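Local atomic coordinates of sialyltransferase 0160 (PDB entry 4R84), a protein that probably transfers sialic acid from CMP-sialic acid to galactose-ended acceptor sugars in alpha-2,6 linkage, using a GT-B fold. Residues Y123-A127 with S128-L132; L232-G236 with S237-V241. One frame throughout, in Å; residues are numbered along the deposited sequence.

How the contacts relate
Both contacts are buried turns in which a strand of the mixed sheet gives way to a helix, and both lie near the bound donor analogue. Strand 197-204 runs between their strands, 106-125 and 225-233, and its Asn204 ND2 bonds to Asp125 of contact 1 and to Asp235 of contact 2. The turns also touch directly: Pro130 CG lies 3.5 Å from Asp234 O, and Ala127 CB packs on Asp235 CB. Their chemistry differs. In contact 1 one aspartate of the strand end grips the next helix; in contact 2 a helix glutamate reaches back to the loop backbone, amid several acids, and Tyr240 donates to Asp234.

Contact 1. Residues Y123-A127 with S128-L132; sequences YIDHA and SLPSL
Asp125 reaches from the end of its strand to Ser131 in the first turn of the following helix. Ser131 OG donates to the anti lone pair of Asp125 OD2, 2.6 Å away, and Ser131 N adds a weak bond of 3.1 Å to Asp125 OD2, bent to 129°. One carboxylate oxygen thus takes both the hydroxyl and the backbone N-H of a single serine. With its CG anti to the backbone N (chi1 -178°), Asp125 sends the carboxylate over Pro130, whose CB comes within 3.4 Å of Asp125 OD2; the two side chains cross at about a right angle.

The other oxygen faces the turn. Asp125 OD1 accepts from Ala127 N at 3.1 Å, an Asx turn in which the N-H comes from above the carboxylate plane, 59° out of it. Together the two oxygens tie the loop to the helix and fix the rotation of the carboxylate. Ala127 adds a looser apolar touch, its CB 4.1 Å from Pro130 CD. A water donates to Ala127 O and to Ser131 OG (2.8 Å), leaving the serine hydroxyl as both acceptor and donor.

In the next shell, Asn204 ND2 bonds to Asp125 OD1, while Ser128 OG bonds to Ser432 OG. Ser128 lines the pocket of the bound CMP-3-fluoro-Neu5Ac, its side chain about 4 Å away at the nearest atoms. The turn joins the first strand to the helix of the Rossmann-type beta-alpha-beta unit 106-125, 129-144, 149-154; Trp154 touches Asp125 and Ser131, and strand 197-204 packs on Ala127 and Pro130.

Contact 2. Residues L232-G236 with S237-V241; sequences LYDDG and SSEYV
Tyr240 lays its ring edge against Gly236 O, which lies in the ring plane 3.4 Å from Tyr240 CD1. At the far end, Tyr240 OH donates to Asp234 OD2 over 2.5 Å, nearly along the C-O axis. Leu295 N also bonds to that oxygen, and Arg296 N to the hydroxyl.

Glu239 passes Asp234, its CG 3.3 Å from Asp234 OD1, then bends at chi2 (92°), turning its carboxylate back to the loop. Asp235 N donates to Glu239 OE2 at 3.1 Å, on the syn side but 33° out of the carboxylate plane. Weaker bonds run to Glu239 OE1 from Asp235 N and from Gly236 N (3.3 Å). Asp235 OD1 comes within 2.7 Å of Glu239 OE1, the carboxylate planes 80° apart; Asn204 ND2 bonds to Asp235 OD2 and Ala206 N to Glu239 OE2. Gly236 takes backbone angles that would press a CB against the preceding carbonyl.

Asp234-Asp235-Gly236 fits the (Asp/Glu)-(Asp/Glu)-Gly motif of bacterial sialyltransferases, whose second acid is the probable catalytic base in relatives, consistent with such a role for Asp235. The turn leads from strand 225-233 into helix 237-246: Phe294 of strand 290-294 touches Asp234 and Tyr240, helix 129-144 meets Asp235 through Pro130, and helix 483-490 packs on Ser237 and Tyr240.

Contact 1. Residues Y123-A127 with S128-L132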
ATOM      1  N   TYR A 123       9.432  -0.478  -4.473  1.00 13.92           N
ATOM      2  CA  TYR A 123       8.514   0.227  -3.577  1.00 13.29           C
ATOM      3  C   TYR A 123       9.061   1.602  -3.248  1.00 16.03           C
ATOM      4  O   TYR A 123      10.190   1.714  -2.804  1.00 15.60           O
ATOM      5  CB  TYR A 123       8.317  -0.581  -2.285  1.00 15.39           C
ATOM      6  CG  TYR A 123       7.673  -1.920  -2.510  1.00 14.84           C
ATOM      7  CD1 TYR A 123       8.434  -3.040  -2.890  1.00 14.15           C
ATOM      8  CD2 TYR A 123       6.320  -2.070  -2.362  1.00 15.41           C
ATOM      9  CE1 TYR A 123       7.822  -4.277  -3.103  1.00 16.58           C
ATOM     10  CE2 TYR A 123       5.698  -3.281  -2.563  1.00 13.63           C
ATOM     11  CZ  TYR A 123       6.460  -4.381  -2.954  1.00 15.97           C
ATOM     12  OH  TYR A 123       5.830  -5.584  -3.149  1.00 18.31           O
ATOM     13  N   ILE A 124       8.259   2.649  -3.476  1.00 16.24           N
ATOM     14  CA  ILE A 124       8.713   4.016  -3.227  1.00 15.35           C
ATOM     15  C   ILE A 124       7.599   4.828  -2.595  1.00 13.61           C
ATOM     16  O   ILE A 124       6.519   4.927  -3.177  1.00 16.78           O
ATOM     17  CB  ILE A 124       9.151   4.720  -4.514  1.00 15.26           C
ATOM     18  CG1 ILE A 124      10.153   3.864  -5.289  1.00 19.49           C
ATOM     19  CG2 ILE A 124       9.767   6.103  -4.187  1.00 16.92           C
ATOM     20  CD1 ILE A 124      10.237   4.233  -6.747  1.00 25.69           C
ATOM     21  N   ASP A 125       7.844   5.395  -1.419  1.00 15.47           N
ATOM     22  CA  ASP A 125       6.827   6.243  -0.781  1.00 14.17           C
ATOM     23  C   ASP A 125       7.438   7.111   0.294  1.00 17.56           C
ATOM     24  O   ASP A 125       8.364   6.700   0.984  1.00 16.78           O
ATOM     25  CB  ASP A 125       5.713   5.409  -0.163  1.00 16.18           C
ATOM     26  CG  ASP A 125       4.625   6.271   0.471  1.00 19.87           C
ATOM     27  OD1 ASP A 125       4.239   7.288  -0.139  1.00 21.72           O
ATOM     28  OD2 ASP A 125       4.157   5.919   1.567  1.00 21.11           O
ATOM     29  N   HIS A 126       6.880   8.307   0.453  1.00 19.14           N
ATOM     30  CA  HIS A 126       7.360   9.223   1.466  1.00 19.04           C
ATOM     31  C   HIS A 126       6.282   9.480   2.523  1.00 18.50           C
ATOM     32  O   HIS A 126       6.509  10.221   3.467  1.00 23.82           O
ATOM     33  CB  HIS A 126       7.780  10.549   0.830  1.00 18.86           C
ATOM     34  CG  HIS A 126       6.631  11.355   0.308  1.00 22.94           C
ATOM     35  ND1 HIS A 126       5.926  11.005  -0.826  1.00 24.92           N
ATOM     36  CD2 HIS A 126       6.057  12.493   0.772  1.00 24.45           C
ATOM     37  CE1 HIS A 126       4.974  11.895  -1.041  1.00 28.99           C
ATOM     38  NE2 HIS A 126       5.028  12.804  -0.083  1.00 23.76           N
ATOM     39  N   ALA A 127       5.121   8.864   2.359  1.00 17.95           N
ATOM     40  CA  ALA A 127       4.006   9.078   3.280  1.00 19.11           C
ATOM     41  C   ALA A 127       3.818   7.863   4.199  1.00 24.24           C
ATOM     42  O   ALA A 127       4.791   7.191   4.556  1.00 25.07           O
ATOM     43  CB  ALA A 127       2.735   9.371   2.505  1.00 20.74           C
ATOM     44  N   SER A 128       2.584   7.609   4.626  1.00 23.93           N
ATOM     45  CA  SER A 128       2.331   6.488   5.525  1.00 26.38           C
ATOM     46  C   SER A 128       1.478   5.419   4.887  1.00 23.73           C
ATOM     47  O   SER A 128       1.862   4.252   4.840  1.00 19.77           O
ATOM     48  CB  SER A 128       1.646   6.958   6.812  1.00 25.64           C
ATOM     49  OG  SER A 128       2.567   7.612   7.655  1.00 39.48           O
ATOM     50  N   LEU A 129       0.307   5.828   4.428  1.00 21.39           N
ATOM     51  CA  LEU A 129      -0.706   4.895   3.948  1.00 15.32           C
ATOM     52  C   LEU A 129      -0.213   4.005   2.779  1.00 20.59           C
ATOM     53  O   LEU A 129      -0.342   2.782   2.854  1.00 18.54           O
ATOM     54  CB  LEU A 129      -1.975   5.682   3.556  1.00 19.20           C
ATOM     55  CG  LEU A 129      -3.161   4.788   3.188  1.00 22.41           C
ATOM     56  CD1 LEU A 129      -3.373   3.731   4.272  1.00 21.42           C
ATOM     57  CD2 LEU A 129      -4.403   5.651   2.970  1.00 29.13           C
ATOM     58  N   PRO A 130       0.406   4.594   1.736  1.00 18.33           N
ATOM     59  CA  PRO A 130       0.940   3.708   0.688  1.00 18.67           C
ATOM     60  C   PRO A 130       1.965   2.728   1.222  1.00 17.35           C
ATOM     61  O   PRO A 130       1.922   1.549   0.884  1.00 19.72           O
ATOM     62  CB  PRO A 130       1.572   4.690  -0.314  1.00 16.86           C
ATOM     63  CG  PRO A 130       0.767   5.975  -0.106  1.00 16.30           C
ATOM     64  CD  PRO A 130       0.587   6.018   1.384  1.00 19.41           C
ATOM     65  N   SER A 131       2.861   3.188   2.086  1.00 14.36           N
ATOM     66  CA  SER A 131       3.872   2.274   2.638  1.00 16.43           C
ATOM     67  C   SER A 131       3.244   1.136   3.457  1.00 17.47           C
ATOM     68  O   SER A 131       3.686  -0.006   3.364  1.00 18.03           O
ATOM     69  CB  SER A 131       4.875   3.041   3.506  1.00 19.49           C
ATOM     70  OG  SER A 131       5.529   4.033   2.740  1.00 22.09           O
ATOM     71  N   LEU A 132       2.218   1.444   4.250  1.00 15.73           N
ATOM     72  CA  LEU A 132       1.567   0.438   5.079  1.00 13.96           C
ATOM     73  C   LEU A 132       0.839  -0.604   4.220  1.00 16.78           C
ATOM     74  O   LEU A 132       0.910  -1.801   4.495  1.00 19.13           O
ATOM     75  CB  LEU A 132       0.593   1.097   6.065  1.00 15.64           C
ATOM     76  CG  LEU A 132       1.249   2.000   7.122  1.00 18.01           C
ATOM     77  CD1 LEU A 132       0.175   2.771   7.883  1.00 20.25           C
ATOM     78  CD2 LEU A 132       2.060   1.172   8.094  1.00 16.86           C
TER
HETATM   79  O   HOH W   1       6.943   5.924   4.189  1.00 22.10           O

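Contact 2. Residues L232-G236 with S237-V241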
ATOM      1  N   LEU A 232      -0.731   2.049  -7.602  1.00 15.07           N
ATOM      2  CA  LEU A 232      -0.660   3.401  -7.065  1.00 16.53           C
ATOM      3  C   LEU A 232      -1.626   3.529  -5.899  1.00 18.29           C
ATOM      4  O   LEU A 232      -2.754   3.049  -5.975  1.00 21.57           O
ATOM      5  CB  LEU A 232      -0.989   4.428  -8.158  1.00 15.07           C
ATOM      6  CG  LEU A 232      -0.106   4.326  -9.405  1.00 17.41           C
ATOM      7  CD1 LEU A 232      -0.525   5.359 -10.435  1.00 24.70           C
ATOM      8  CD2 LEU A 232       1.380   4.499  -9.072  1.00 18.27           C
ATOM      9  N   TYR A 233      -1.160   4.131  -4.807  1.00 16.24           N
ATOM     10  CA  TYR A 233      -1.965   4.263  -3.594  1.00 18.63           C
ATOM     11  C   TYR A 233      -2.129   5.721  -3.205  1.00 20.04           C
ATOM     12  O   TYR A 233      -1.152   6.464  -3.137  1.00 18.14           O
ATOM     13  CB  TYR A 233      -1.317   3.513  -2.421  1.00 14.79           C
ATOM     14  CG  TYR A 233      -1.078   2.034  -2.686  1.00 17.99           C
ATOM     15  CD1 TYR A 233       0.020   1.616  -3.440  1.00 22.05           C
ATOM     16  CD2 TYR A 233      -1.935   1.065  -2.180  1.00 20.39           C
ATOM     17  CE1 TYR A 233       0.256   0.265  -3.681  1.00 19.22           C
ATOM     18  CE2 TYR A 233      -1.708  -0.304  -2.427  1.00 22.63           C
ATOM     19  CZ  TYR A 233      -0.620  -0.682  -3.179  1.00 25.60           C
ATOM     20  OH  TYR A 233      -0.389  -2.015  -3.425  1.00 26.03           O
ATOM     21  N   ASP A 234      -3.358   6.137  -2.925  1.00 17.54           N
ATOM     22  CA  ASP A 234      -3.565   7.449  -2.305  1.00 18.81           C
ATOM     23  C   ASP A 234      -2.789   7.553  -1.014  1.00 23.78           C
ATOM     24  O   ASP A 234      -2.725   6.584  -0.270  1.00 20.21           O
ATOM     25  CB  ASP A 234      -5.038   7.679  -1.964  1.00 19.09           C
ATOM     26  CG  ASP A 234      -5.897   7.903  -3.172  1.00 29.88           C
ATOM     27  OD1 ASP A 234      -5.379   8.345  -4.215  1.00 30.22           O
ATOM     28  OD2 ASP A 234      -7.114   7.638  -3.057  1.00 29.95           O
ATOM     29  N   ASP A 235      -2.229   8.719  -0.710  1.00 25.88           N
ATOM     30  CA  ASP A 235      -1.606   8.845   0.608  1.00 28.89           C
ATOM     31  C   ASP A 235      -2.520   9.501   1.634  1.00 22.24           C
ATOM     32  O   ASP A 235      -2.239   9.466   2.825  1.00 26.35           O
ATOM     33  CB  ASP A 235      -0.263   9.561   0.540  1.00 33.97           C
ATOM     34  CG  ASP A 235      -0.352  10.953   0.009  1.00 44.34           C
ATOM     35  OD1 ASP A 235      -1.452  11.392  -0.363  1.00 54.62           O
ATOM     36  OD2 ASP A 235       0.713  11.608  -0.029  1.00 47.16           O
ATOM     37  N   GLY A 236      -3.592  10.132   1.175  1.00 24.57           N
ATOM     38  CA  GLY A 236      -4.539  10.724   2.096  1.00 24.83           C
ATOM     39  C   GLY A 236      -5.455  11.744   1.468  1.00 24.17           C
ATOM     40  O   GLY A 236      -5.901  11.586   0.347  1.00 26.60           O
ATOM     41  N   SER A 237      -5.741  12.804   2.209  1.00 25.44           N
ATOM     42  CA  SER A 237      -6.718  13.774   1.750  1.00 22.56           C
ATOM     43  C   SER A 237      -6.251  14.553   0.524  1.00 27.57           C
ATOM     44  O   SER A 237      -7.070  15.047  -0.241  1.00 24.20           O
ATOM     45  CB  SER A 237      -7.061  14.725   2.897  1.00 21.95           C
ATOM     46  OG  SER A 237      -5.893  15.358   3.377  1.00 27.93           O
ATOM     47  N   SER A 238      -4.938  14.636   0.322  1.00 28.92           N
ATOM     48  CA  SER A 238      -4.391  15.503  -0.716  1.00 33.79           C
ATOM     49  C   SER A 238      -4.882  15.139  -2.125  1.00 23.37           C
ATOM     50  O   SER A 238      -5.185  16.035  -2.906  1.00 24.39           O
ATOM     51  CB  SER A 238      -2.859  15.491  -0.655  1.00 48.23           C
ATOM     52  OG  SER A 238      -2.284  15.119  -1.892  1.00 51.97           O
ATOM     53  N   GLU A 239      -5.006  13.846  -2.430  1.00 22.75           N
ATOM     54  CA  GLU A 239      -5.512  13.422  -3.736  1.00 17.24           C
ATOM     55  C   GLU A 239      -6.954  13.873  -3.946  1.00 20.15           C
ATOM     56  O   GLU A 239      -7.370  14.109  -5.071  1.00 21.30           O
ATOM     57  CB  GLU A 239      -5.425  11.902  -3.906  1.00 21.21           C
ATOM     58  CG  GLU A 239      -4.033  11.390  -4.311  1.00 30.76           C
ATOM     59  CD  GLU A 239      -3.170  11.002  -3.113  1.00 36.19           C
ATOM     60  OE1 GLU A 239      -3.589  11.280  -1.961  1.00 30.95           O
ATOM     61  OE2 GLU A 239      -2.076  10.416  -3.321  1.00 33.07           O
ATOM     62  N   TYR A 240      -7.720  13.961  -2.864  1.00 20.61           N
ATOM     63  CA  TYR A 240      -9.142  14.311  -2.948  1.00 20.09           C
ATOM     64  C   TYR A 240      -9.318  15.815  -3.085  1.00 24.55           C
ATOM     65  O   TYR A 240     -10.150  16.265  -3.857  1.00 21.70           O
ATOM     66  CB  TYR A 240      -9.893  13.735  -1.722  1.00 22.14           C
ATOM     67  CG  TYR A 240      -9.848  12.236  -1.861  1.00 22.37           C
ATOM     68  CD1 TYR A 240      -8.706  11.524  -1.492  1.00 24.26           C
ATOM     69  CD2 TYR A 240     -10.891  11.538  -2.473  1.00 22.21           C
ATOM     70  CE1 TYR A 240      -8.612  10.160  -1.700  1.00 24.08           C
ATOM     71  CE2 TYR A 240     -10.811  10.170  -2.667  1.00 24.95           C
ATOM     72  CZ  TYR A 240      -9.667   9.485  -2.284  1.00 22.99           C
ATOM     73  OH  TYR A 240      -9.549   8.125  -2.485  1.00 21.80           O
ATOM     74  N   VAL A 241      -8.493  16.580  -2.377  1.00 22.45           N
ATOM     75  CA  VAL A 241      -8.467  18.022  -2.552  1.00 24.35           C
ATOM     76  C   VAL A 241      -8.081  18.365  -3.990  1.00 19.71           C
ATOM     77  O   VAL A 241      -8.657  19.272  -4.593  1.00 24.61           O
ATOM     78  CB  VAL A 241      -7.492  18.700  -1.566  1.00 23.33           C
ATOM     79  CG1 VAL A 241      -7.319  20.173  -1.915  1.00 28.96           C
ATOM     80  CG2 VAL A 241      -8.013  18.566  -0.138  1.00 26.33           C
TER
HETATM   81  O   HOH W   2      -2.662  13.413   1.974  1.00 32.05           O